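Local coordinates for protein S100-A5 (Homo sapiens, PDB 6WN7) that binds calcium, zinc and copper as a homodimer, with calcium and copper competing for the same sites, at residues A11-T14 with M15-F19. The protein carries 2 engineered substitutions. Sequence-based numbering, arbitrary orientation.
Sequences ALTT and MVTTF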
loop_
_atom_site.group_PDB
_atom_site.type_symbol
_atom_site.label_atom_id
_atom_site.label_comp_id
_atom_site.label_asym_id
_atom_site.label_seq_id
_atom_site.Cartn_x
_atom_site.Cartn_y
_atom_site.Cartn_z
ATOM N N ALA B 11 -4.808 -6.089 -6.295
ATOM C CA ALA B 11 -3.709 -5.802 -5.380
ATOM C C ALA B 11 -4.204 -5.071 -4.147
ATOM O O ALA B 11 -3.843 -5.422 -3.027
ATOM C CB ALA B 11 -2.644 -4.970 -6.090
ATOM N N LEU B 12 -5.040 -4.059 -4.336
ATOM C CA LEU B 12 -5.592 -3.334 -3.202
ATOM C C LEU B 12 -6.516 -4.217 -2.370
ATOM O O LEU B 12 -6.539 -4.115 -1.135
ATOM C CB LEU B 12 -6.324 -2.102 -3.713
ATOM C CG LEU B 12 -5.458 -1.107 -4.471
ATOM C CD1 LEU B 12 -6.335 -0.109 -5.139
ATOM C CD2 LEU B 12 -4.520 -0.434 -3.513
ATOM N N THR B 13 -7.277 -5.095 -3.024
ATOM C CA THR B 13 -8.096 -6.041 -2.284
ATOM C C THR B 13 -7.228 -6.949 -1.432
ATOM O O THR B 13 -7.607 -7.312 -0.314
ATOM C CB THR B 13 -8.940 -6.867 -3.246
ATOM O OG1 THR B 13 -9.816 -6.009 -3.952
ATOM C CG2 THR B 13 -9.738 -7.844 -2.477
ATOM N N THR B 14 -6.060 -7.334 -1.954
ATOM C CA THR B 14 -5.147 -8.202 -1.226
ATOM C C THR B 14 -4.578 -7.504 0.002
ATOM O O THR B 14 -4.406 -8.131 1.052
ATOM C CB THR B 14 -4.071 -8.680 -2.207
ATOM O OG1 THR B 14 -4.649 -9.689 -3.060
ATOM C CG2 THR B 14 -2.832 -9.217 -1.514
ATOM N N MET B 15 -4.308 -6.205 -0.092
ATOM C CA MET B 15 -3.840 -5.477 1.078
ATOM C C MET B 15 -4.801 -5.658 2.236
ATOM O O MET B 15 -4.381 -5.806 3.383
ATOM C CB MET B 15 -3.746 -3.978 0.769
ATOM C CG MET B 15 -2.774 -3.592 -0.301
ATOM S SD MET B 15 -1.107 -4.107 0.085
ATOM C CE MET B 15 -1.072 -5.634 -0.822
ATOM N N VAL B 16 -6.102 -5.627 1.943
ATOM C CA VAL B 16 -7.145 -5.675 2.961
ATOM C C VAL B 16 -7.319 -7.086 3.506
ATOM O O VAL B 16 -7.297 -7.310 4.714
ATOM C CB VAL B 16 -8.469 -5.126 2.373
ATOM C CG1 VAL B 16 -9.619 -5.225 3.384
ATOM C CG2 VAL B 16 -8.271 -3.684 1.853
ATOM N N THR B 17 -7.539 -8.058 2.631
ATOM C CA THR B 17 -7.797 -9.405 3.102
ATOM C C THR B 17 -6.587 -9.998 3.802
ATOM O O THR B 17 -6.752 -10.792 4.730
ATOM C CB THR B 17 -8.256 -10.287 1.950
ATOM O OG1 THR B 17 -7.192 -10.478 1.016
ATOM C CG2 THR B 17 -9.400 -9.639 1.223
ATOM N N THR B 18 -5.367 -9.631 3.403
ATOM C CA THR B 18 -4.204 -10.137 4.129
ATOM C C THR B 18 -4.216 -9.644 5.572
ATOM O O THR B 18 -4.070 -10.435 6.499
ATOM C CB THR B 18 -2.896 -9.760 3.431
ATOM O OG1 THR B 18 -2.794 -10.419 2.157
ATOM C CG2 THR B 18 -1.703 -10.171 4.306
ATOM N N PHE B 19 -4.390 -8.336 5.776
ATOM C CA PHE B 19 -4.505 -7.783 7.125
ATOM C C PHE B 19 -5.498 -8.589 7.937
ATOM O O PHE B 19 -5.192 -9.052 9.030
ATOM C CB PHE B 19 -4.944 -6.321 7.026
ATOM C CG PHE B 19 -5.143 -5.649 8.340
ATOM C CD1 PHE B 19 -4.076 -5.146 9.053
ATOM C CD2 PHE B 19 -6.400 -5.510 8.869
ATOM C CE1 PHE B 19 -4.272 -4.514 10.273
ATOM C CE2 PHE B 19 -6.585 -4.889 10.088
ATOM C CZ PHE B 19 -5.523 -4.387 10.782
#
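Thr14 O accepts two hydrogen bonds from Thr18, one from backbone N at 2.9 Å and one from OG1 at 3.0 Å. The two donors approach from opposite faces of the Thr14 carbonyl plane, the hydroxyl tilted further from it. OG1 can reach back because it lies beside the backbone N of Thr18 (chi1 -66°), pointing toward the N-terminal end of the helix. With an alanine in place of Thr18, the hydroxyl bond would probably be lost, and Thr14 O would keep the backbone N-H of Thr18 on one face of its plane. One residue earlier, Thr17 N meets Thr13 O at 3.0 Å, almost straight; nearer the start of the helix, Met15 N reaches Ala11 O at 3.1 Å; Val16 N to Leu12 O is weak. These i-to-i+4 bonds build helix 7-23, the entering helix of the first EF-hand in the S100 fold, and its Met15 packs on Met15 of the second subunit. The hydroxyls of Thr13 and Thr14 turn backward to Glu9 O and Lys10 O. Their methyls point forward: Thr13 CG2 touches Thr17 CG2 at 4.1 Å, while Thr14 CG2 lies 3.9 Å from Thr18 OG1. The bent chain of Met15 brings CE against Thr14 CG2.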